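Local coordinates for protein beta-glucosidase (Saccharopolyspora erythraea D, PDB 5M6G) that probably hydrolyses terminal, non-reducing beta-D-glucosyl residues with release of beta-D-glucose, as a member of glycosyl hydrolase family 3, at residues Q66-E71 and H83-V88; S309-I314 and M338-S343. One frame throughout, in Å; residues are numbered along the deposited sequence.

Interaction 1 (Q66-E71 and H83-V88)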
ATOM      1  N   GLN A  66      12.223 -23.110   2.734  1.00 14.55           N
ATOM      2  CA  GLN A  66      11.417 -22.391   1.750  1.00 13.55           C
ATOM      3  C   GLN A  66      10.277 -21.621   2.394  1.00 14.74           C
ATOM      4  O   GLN A  66       9.798 -20.653   1.803  1.00 12.49           O
ATOM      5  CB  GLN A  66      10.835 -23.336   0.696  1.00 11.21           C
ATOM      6  CG  GLN A  66      11.826 -23.845  -0.329  1.00 13.93           C
ATOM      7  CD  GLN A  66      12.442 -22.725  -1.130  1.00 18.78           C
ATOM      8  OE1 GLN A  66      11.747 -21.997  -1.843  1.00 12.33           O
ATOM      9  NE2 GLN A  66      13.756 -22.573  -1.015  1.00 14.76           N
ATOM     10  N   MET A  67       9.837 -22.022   3.586  1.00 13.91           N
ATOM     11  CA  MET A  67       8.705 -21.376   4.238  1.00 15.37           C
ATOM     12  C   MET A  67       9.096 -20.109   4.992  1.00 15.27           C
ATOM     13  O   MET A  67       8.224 -19.455   5.570  1.00 16.12           O
ATOM     14  CB  MET A  67       8.024 -22.376   5.175  1.00 11.89           C
ATOM     15  CG  MET A  67       7.375 -23.520   4.409  1.00 13.72           C
ATOM     16  SD  MET A  67       6.754 -24.849   5.461  1.00 12.75           S
ATOM     17  CE  MET A  67       5.454 -23.969   6.334  1.00  8.54           C
ATOM     18  N   VAL A  68      10.373 -19.739   4.973  1.00 15.45           N
ATOM     19  CA  VAL A  68      10.885 -18.588   5.710  1.00 16.55           C
ATOM     20  C   VAL A  68      11.045 -17.402   4.760  1.00 19.10           C
ATOM     21  O   VAL A  68      11.617 -17.536   3.668  1.00 11.40           O
ATOM     22  CB  VAL A  68      12.224 -18.931   6.386  1.00 18.83           C
ATOM     23  CG1 VAL A  68      12.848 -17.674   6.994  1.00 15.64           C
ATOM     24  CG2 VAL A  68      12.033 -20.032   7.451  1.00 13.42           C
ATOM     25  N   GLN A  69      10.531 -16.241   5.167  1.00 12.75           N
ATOM     26  CA  GLN A  69      10.877 -14.968   4.540  1.00 14.90           C
ATOM     27  C   GLN A  69      11.484 -14.091   5.624  1.00 13.80           C
ATOM     28  O   GLN A  69      10.789 -13.699   6.571  1.00 12.26           O
ATOM     29  CB  GLN A  69       9.665 -14.295   3.896  1.00 11.48           C
ATOM     30  CG  GLN A  69      10.011 -12.969   3.199  1.00  9.54           C
ATOM     31  CD  GLN A  69       8.775 -12.276   2.691  1.00 11.96           C
ATOM     32  OE1 GLN A  69       7.971 -11.791   3.472  1.00 14.56           O
ATOM     33  NE2 GLN A  69       8.592 -12.269   1.377  1.00 16.88           N
ATOM     34  N   VAL A  70      12.780 -13.801   5.500  1.00 11.59           N
ATOM     35  CA  VAL A  70      13.522 -13.096   6.536  1.00 11.37           C
ATOM     36  C   VAL A  70      13.847 -11.688   6.059  1.00 15.38           C
ATOM     37  O   VAL A  70      14.148 -11.469   4.876  1.00 12.57           O
ATOM     38  CB  VAL A  70      14.796 -13.869   6.956  1.00 12.04           C
ATOM     39  CG1 VAL A  70      15.849 -13.959   5.823  1.00  9.22           C
ATOM     40  CG2 VAL A  70      15.389 -13.262   8.214  1.00 15.99           C
ATOM     41  N   GLU A  71      13.776 -10.731   6.983  1.00 11.45           N
ATOM     42  CA  GLU A  71      14.089  -9.346   6.662  1.00 10.30           C
ATOM     43  C   GLU A  71      15.597  -9.193   6.479  1.00 14.04           C
ATOM     44  O   GLU A  71      16.388  -9.759   7.238  1.00 15.36           O
ATOM     45  CB  GLU A  71      13.571  -8.429   7.773  1.00 13.78           C
ATOM     46  CG  GLU A  71      13.130  -7.042   7.315  1.00 16.88           C
ATOM     47  CD  GLU A  71      14.295  -6.113   7.027  1.00 15.87           C
ATOM     48  OE1 GLU A  71      15.304  -6.175   7.758  1.00 17.27           O
ATOM     49  OE2 GLU A  71      14.196  -5.320   6.068  1.00 15.15           O
ATOM     50  N   HIS A  83      21.040 -21.404   5.226  1.00 14.43           N
ATOM     51  CA  HIS A  83      19.835 -21.971   5.820  1.00 18.26           C
ATOM     52  C   HIS A  83      18.792 -22.370   4.786  1.00 16.90           C
ATOM     53  O   HIS A  83      17.694 -22.813   5.164  1.00 17.30           O
ATOM     54  CB  HIS A  83      19.236 -20.986   6.835  1.00 19.16           C
ATOM     55  CG  HIS A  83      20.077 -20.824   8.065  1.00 24.65           C
ATOM     56  ND1 HIS A  83      20.990 -19.803   8.215  1.00 23.30           N
ATOM     57  CD2 HIS A  83      20.175 -21.585   9.181  1.00 21.40           C
ATOM     58  CE1 HIS A  83      21.602 -19.929   9.379  1.00 25.03           C
ATOM     59  NE2 HIS A  83      21.127 -21.003   9.985  1.00 31.74           N
ATOM     60  N   ARG A  84      19.117 -22.251   3.500  1.00 13.23           N
ATOM     61  CA  ARG A  84      18.216 -22.641   2.418  1.00 18.87           C
ATOM     62  C   ARG A  84      16.902 -21.871   2.519  1.00 16.92           C
ATOM     63  O   ARG A  84      15.821 -22.414   2.292  1.00 16.64           O
ATOM     64  CB  ARG A  84      17.966 -24.153   2.422  1.00 15.17           C
ATOM     65  CG  ARG A  84      19.222 -24.998   2.650  1.00 20.86           C
ATOM     66  CD  ARG A  84      20.221 -24.838   1.533  1.00 16.48           C
ATOM     67  NE  ARG A  84      21.264 -25.868   1.600  1.00 24.09           N
ATOM     68  CZ  ARG A  84      22.560 -25.633   1.786  1.00 22.63           C
ATOM     69  NH1 ARG A  84      23.005 -24.389   1.917  1.00 16.41           N
ATOM     70  NH2 ARG A  84      23.415 -26.649   1.826  1.00 21.06           N
ATOM     71  N   ILE A  85      17.001 -20.593   2.880  1.00 15.86           N
ATOM     72  CA  ILE A  85      15.813 -19.783   3.126  1.00 14.94           C
ATOM     73  C   ILE A  85      15.143 -19.433   1.803  1.00 14.36           C
ATOM     74  O   ILE A  85      15.805 -19.198   0.785  1.00 17.62           O
ATOM     75  CB  ILE A  85      16.212 -18.546   3.951  1.00 16.38           C
ATOM     76  CG1 ILE A  85      16.309 -18.944   5.430  1.00 19.59           C
ATOM     77  CG2 ILE A  85      15.250 -17.364   3.740  1.00 14.19           C
ATOM     78  CD1 ILE A  85      17.157 -18.032   6.261  1.00 20.01           C
ATOM     79  N   GLY A  86      13.807 -19.428   1.798  1.00 16.13           N
ATOM     80  CA  GLY A  86      13.088 -19.281   0.547  1.00 13.92           C
ATOM     81  C   GLY A  86      12.916 -17.848   0.086  1.00 13.74           C
ATOM     82  O   GLY A  86      12.791 -17.594  -1.116  1.00 12.39           O
ATOM     83  N   SER A  87      12.925 -16.894   1.007  1.00 10.50           N
ATOM     84  CA  SER A  87      12.591 -15.539   0.618  1.00 11.53           C
ATOM     85  C   SER A  87      13.274 -14.548   1.539  1.00 12.70           C
ATOM     86  O   SER A  87      13.578 -14.860   2.693  1.00 11.63           O
ATOM     87  CB  SER A  87      11.072 -15.324   0.652  1.00 11.53           C
ATOM     88  OG  SER A  87      10.741 -14.016   0.220  1.00 13.29           O
ATOM     89  N   VAL A  88      13.496 -13.344   1.009  1.00 11.35           N
ATOM     90  CA  VAL A  88      13.948 -12.199   1.786  1.00  9.83           C
ATOM     91  C   VAL A  88      13.013 -11.040   1.471  1.00 13.06           C
ATOM     92  O   VAL A  88      12.446 -10.964   0.376  1.00 15.00           O
ATOM     93  CB  VAL A  88      15.421 -11.844   1.473  1.00 12.46           C
ATOM     94  CG1 VAL A  88      15.864 -10.575   2.194  1.00 12.31           C
ATOM     95  CG2 VAL A  88      16.342 -13.014   1.852  1.00 11.89           C
TER
HETATM   96  O   HOH W   1      15.168 -24.474   0.660  1.00 12.32           O
HETATM   97  O   HOH W   2      15.209 -20.258  -2.130  1.00 16.77           O
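Gln-69 pairs with Ser-87, and Val-70 with Val-88, in two parallel bridges between strand 68-71 and the start of strand 87-90. Val-70 N donates to Ser-87 O at 3.1 Å. Ser-87 N reaches Val-68 O only weakly, at 125°. Val-88 CA adds a CA-H...O contact to Val-70 O.

Gln-69 and Ser-87 meet on one face of the sheet. The Gln-69 chain runs out straight, CG anti to the backbone N (chi1 -179°), and passes its CG alongside Ser-87 OG. Gln-69 NE2 then donates to Ser-87 OG at 3.0 Å, nearly in the amide plane. Ser-87 OG also bonds Ile-125 O on the next strand. A leucine in place of Gln-69 would probably leave Ser-87 OG without this amide donor.

On the face of Val-70 and Val-88 the contacts between the segments are apolar. Val-70 CG1 lies 4.1 Å from Val-88 CG2. Beside them Ile-85 CG2 touches Val-70 CG1, the two side chains crossing at about a right angle, and Ile-85 CG1 packs on Val-68 CG1.

At the strand entrance Gln-66 NE2 donates to two waters; one donates on to Arg-84 O, and the other lies near Ile-85 O, a less certain link. Gln-66 OE1 is held by Lys-377. Arg-84 ends helix 77-82 in a Schellman motif. The contact closes the beta-alpha-beta unit 68-71, 77-82, 87-90, a right-handed crossover typical of the TIM-barrel-like N-terminal domain.

Interaction 2 (S309-I314 and M338-S343). With SOR (sorbitol), chain L.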
ATOM      1  N   SER A 309       2.335 -14.751   5.912  1.00 11.60           N
ATOM      2  CA  SER A 309       1.996 -14.060   7.146  1.00 13.53           C
ATOM      3  C   SER A 309       2.368 -12.578   7.060  1.00 14.17           C
ATOM      4  O   SER A 309       3.117 -12.149   6.177  1.00 12.26           O
ATOM      5  CB  SER A 309       2.714 -14.696   8.342  1.00 10.72           C
ATOM      6  OG  SER A 309       4.024 -14.162   8.509  1.00 11.85           O
ATOM      7  N   ASP A 310       1.821 -11.787   7.991  1.00 12.69           N
ATOM      8  CA  ASP A 310       2.334 -10.440   8.200  1.00 16.36           C
ATOM      9  C   ASP A 310       3.592 -10.517   9.063  1.00 14.53           C
ATOM     10  O   ASP A 310       4.003 -11.586   9.531  1.00 11.78           O
ATOM     11  CB  ASP A 310       1.265  -9.531   8.825  1.00 12.16           C
ATOM     12  CG  ASP A 310       1.444  -8.051   8.440  1.00 17.27           C
ATOM     13  OD1 ASP A 310       2.596  -7.614   8.175  1.00 17.21           O
ATOM     14  OD2 ASP A 310       0.424  -7.322   8.399  1.00 18.68           O
ATOM     15  N   TYR A 311       4.199  -9.357   9.283  1.00 15.10           N
ATOM     16  CA  TYR A 311       5.562  -9.238   9.793  1.00 17.17           C
ATOM     17  C   TYR A 311       5.598  -9.567  11.280  1.00 12.83           C
ATOM     18  O   TYR A 311       4.970  -8.870  12.082  1.00 17.52           O
ATOM     19  CB  TYR A 311       6.037  -7.812   9.524  1.00 16.09           C
ATOM     20  CG  TYR A 311       7.480  -7.474   9.793  1.00 17.72           C
ATOM     21  CD1 TYR A 311       7.877  -6.932  11.013  1.00 15.77           C
ATOM     22  CD2 TYR A 311       8.445  -7.609   8.789  1.00 19.52           C
ATOM     23  CE1 TYR A 311       9.209  -6.567  11.237  1.00 20.28           C
ATOM     24  CE2 TYR A 311       9.771  -7.252   9.007  1.00 18.92           C
ATOM     25  CZ  TYR A 311      10.147  -6.736  10.227  1.00 22.11           C
ATOM     26  OH  TYR A 311      11.465  -6.383  10.429  1.00 21.42           O
ATOM     27  N   ASP A 312       6.339 -10.623  11.645  1.00 16.49           N
ATOM     28  CA  ASP A 312       6.366 -11.143  13.018  1.00 16.64           C
ATOM     29  C   ASP A 312       4.949 -11.329  13.562  1.00 16.53           C
ATOM     30  O   ASP A 312       4.675 -11.092  14.736  1.00 17.74           O
ATOM     31  CB  ASP A 312       7.181 -10.241  13.954  1.00 19.46           C
ATOM     32  CG  ASP A 312       8.673 -10.263  13.647  1.00 21.01           C
ATOM     33  OD1 ASP A 312       9.148 -11.229  13.018  1.00 15.95           O
ATOM     34  OD2 ASP A 312       9.375  -9.301  14.033  1.00 21.54           O
ATOM     35  N   ALA A 313       4.039 -11.768  12.691  1.00 14.47           N
ATOM     36  CA  ALA A 313       2.637 -11.889  13.085  1.00 14.28           C
ATOM     37  C   ALA A 313       2.391 -13.074  14.011  1.00 18.89           C
ATOM     38  O   ALA A 313       1.504 -13.003  14.874  1.00 18.23           O
ATOM     39  CB  ALA A 313       1.756 -12.014  11.851  1.00 15.12           C
ATOM     40  N   ILE A 314       3.122 -14.179  13.834  1.00 17.10           N
ATOM     41  CA  ILE A 314       2.895 -15.324  14.717  1.00 17.91           C
ATOM     42  C   ILE A 314       3.335 -14.993  16.134  1.00 16.10           C
ATOM     43  O   ILE A 314       2.790 -15.538  17.101  1.00 17.93           O
ATOM     44  CB  ILE A 314       3.604 -16.596  14.199  1.00 16.43           C
ATOM     45  CG1 ILE A 314       5.126 -16.438  14.232  1.00 16.94           C
ATOM     46  CG2 ILE A 314       3.132 -16.949  12.795  1.00 13.83           C
ATOM     47  CD1 ILE A 314       5.863 -17.729  13.978  1.00 19.70           C
ATOM     48  N   MET A 338       4.073 -19.205   4.071  1.00 14.89           N
ATOM     49  CA  MET A 338       5.366 -18.556   4.231  1.00 11.92           C
ATOM     50  C   MET A 338       5.280 -17.581   5.393  1.00 12.80           C
ATOM     51  O   MET A 338       4.263 -16.906   5.576  1.00 11.47           O
ATOM     52  CB  MET A 338       5.784 -17.823   2.952  1.00 15.21           C
ATOM     53  CG  MET A 338       7.095 -17.058   3.081  1.00 14.25           C
ATOM     54  SD  MET A 338       7.696 -16.454   1.496  1.00 14.73           S
ATOM     55  CE  MET A 338       8.451 -17.944   0.830  1.00 17.68           C
ATOM     56  N   PHE A 339       6.347 -17.502   6.179  1.00 12.13           N
ATOM     57  CA  PHE A 339       6.310 -16.756   7.427  1.00 12.73           C
ATOM     58  C   PHE A 339       7.305 -15.613   7.386  1.00 14.26           C
ATOM     59  O   PHE A 339       8.517 -15.826   7.246  1.00 12.97           O
ATOM     60  CB  PHE A 339       6.529 -17.701   8.604  1.00 13.14           C
ATOM     61  CG  PHE A 339       5.389 -18.649   8.758  1.00 16.05           C
ATOM     62  CD1 PHE A 339       5.308 -19.782   7.961  1.00 16.19           C
ATOM     63  CD2 PHE A 339       4.331 -18.339   9.596  1.00 14.13           C
ATOM     64  CE1 PHE A 339       4.213 -20.622   8.053  1.00 16.37           C
ATOM     65  CE2 PHE A 339       3.250 -19.172   9.699  1.00 14.39           C
ATOM     66  CZ  PHE A 339       3.184 -20.307   8.929  1.00 15.53           C
ATOM     67  N   MET A 340       6.771 -14.400   7.472  1.00 15.15           N
ATOM     68  CA  MET A 340       7.544 -13.172   7.364  1.00 13.78           C
ATOM     69  C   MET A 340       8.063 -12.811   8.748  1.00 13.76           C
ATOM     70  O   MET A 340       7.269 -12.622   9.676  1.00 12.25           O
ATOM     71  CB  MET A 340       6.668 -12.052   6.802  1.00 12.62           C
ATOM     72  CG  MET A 340       7.394 -10.732   6.574  1.00 10.95           C
ATOM     73  SD  MET A 340       6.201  -9.418   6.211  1.00 14.75           S
ATOM     74  CE  MET A 340       5.452 -10.036   4.716  1.00 11.60           C
ATOM     75  N   MET A 341       9.384 -12.729   8.895  1.00 12.48           N
ATOM     76  CA  MET A 341       9.972 -12.528  10.212  1.00 16.58           C
ATOM     77  C   MET A 341      11.132 -11.543  10.130  1.00 18.26           C
ATOM     78  O   MET A 341      11.846 -11.476   9.123  1.00 14.11           O
ATOM     79  CB  MET A 341      10.430 -13.865  10.815  1.00 12.84           C
ATOM     80  CG  MET A 341      11.518 -14.581  10.011  1.00 13.88           C
ATOM     81  SD  MET A 341      11.681 -16.290  10.610  1.00 17.83           S
ATOM     82  CE  MET A 341      10.170 -17.033   9.966  1.00 13.07           C
ATOM     83  N   SER A 342      11.312 -10.780  11.218  1.00 15.14           N
ATOM     84  CA  SER A 342      12.366  -9.772  11.299  1.00 14.65           C
ATOM     85  C   SER A 342      13.723 -10.372  11.627  1.00 15.89           C
ATOM     86  O   SER A 342      14.746  -9.713  11.407  1.00 16.73           O
ATOM     87  CB  SER A 342      12.023  -8.720  12.358  1.00 18.46           C
ATOM     88  OG  SER A 342      11.897  -9.297  13.651  1.00 18.79           O
ATOM     89  N   SER A 343      13.738 -11.592  12.163  1.00 14.57           N
ATOM     90  CA  SER A 343      14.941 -12.293  12.583  1.00 16.61           C
ATOM     91  C   SER A 343      14.512 -13.660  13.092  1.00 17.49           C
ATOM     92  O   SER A 343      13.331 -14.015  12.984  1.00 18.99           O
ATOM     93  CB  SER A 343      15.676 -11.530  13.682  1.00 14.74           C
ATOM     94  OG  SER A 343      14.845 -11.420  14.833  1.00 20.87           O
TER
HETATM   95  C1  SOR L 711       1.769  -4.849   5.713  1.00 25.88           C
HETATM   96  C2  SOR L 711       3.205  -4.692   5.247  1.00 38.96           C
HETATM   97  C3  SOR L 711       4.138  -4.944   6.428  1.00 43.25           C
HETATM   98  C4  SOR L 711       5.553  -4.460   6.124  1.00 31.59           C
HETATM   99  C5  SOR L 711       6.368  -4.165   7.387  1.00 40.79           C
HETATM  100  C6  SOR L 711       7.600  -3.362   6.979  1.00 25.74           C
HETATM  101  O1  SOR L 711       0.895  -4.132   4.876  1.00 22.27           O
HETATM  102  O2  SOR L 711       3.473  -5.613   4.205  1.00 26.60           O
HETATM  103  O3  SOR L 711       4.153  -6.323   6.691  1.00 35.74           O
HETATM  104  O4  SOR L 711       6.229  -5.423   5.340  1.00 40.21           O
HETATM  105  O5  SOR L 711       5.612  -3.451   8.357  1.00 37.75           O
HETATM  106  O6  SOR L 711       8.170  -2.725   8.103  1.00 35.41           O
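Tyr-311 and Met-340 cross at about a right angle. Met-340 SD lies at the edge of the Tyr-311 ring, near its plane, 5.2 Å from the ring centroid, a Met-aromatic contact. Met-340 CG stands anti to the backbone N (chi1 -177°), and the extended chain brings Met-340 SD against the Tyr-311 backbone, 3.6 Å from Tyr-311 CA. The methyl CE bends back to Ser-309 O. At the far end of the ring, Tyr-311 OH touches Ser-342 CB.

Asp-312 faces Ser-342 with both carboxylate oxygens. Asp-312 OD2 takes the Ser-342 hydroxyl on its syn lone pair, with Ser-342 OG 2.6 Å away. Asp-312 OD1 accepts from Ser-342 N at 2.9 Å, also on the syn side but 29° out of the carboxylate plane. Arg-344 forms a salt bridge to the same OD1. The Asp-312 backbone N binds Met-340 O.

Ser-309 OG sits between its own backbone N and carbonyl carbon (chi1 86°). There Ser-309 OG accepts from Met-340 N at 2.9 Å and donates to Asp-310 O. Ala-313 N reaches that carbonyl from the opposite face. Ile-314 CG2 meets the edge of the Phe-339 ring, 3.7 Å from Phe-339 CD2.

The CB of Asp-310 is directed away from 338-343. Asp-310 OD1 accepts from Tyr-311 N on the anti side. Sorbitol O3 donates to Asp-310 OD1 at 2.5 Å. Asp-310 OD2 bonds a bound glycerol, probably from the crystallisation liquor. The Tyr-311 N bond probably helps hold the carboxylate toward the ligand. Polar bonds fasten the loop to the strand, while Asp-310, Tyr-311 and Met-340 line the sorbitol pocket.

Overall arrangement
Both contacts are largely buried, and both reach one parallel sheet. Strand 68-71 of interaction 1 lies beside strand 339-341 of interaction 2. Probable backbone bonds join them, Met-67 O to Phe-339 N and Gln-69 O to Met-341 N. Gln-69 OE1 also packs against Met-340 CE. Interaction 1 is strand on strand: main-chain pairing, one amide-hydroxyl bond and a patch of branched aliphatic side chains. Interaction 2 is loop on strand, and its bonds rely more on side-chain oxygens, those of Ser-309 and Asp-312. Its Tyr-311, Asp-312 and Ser-342 are partly exposed. It bears directly on the sorbitol, whereas interaction 1 approaches the ligand only to about 7 Å, at the Gln-69 side chain.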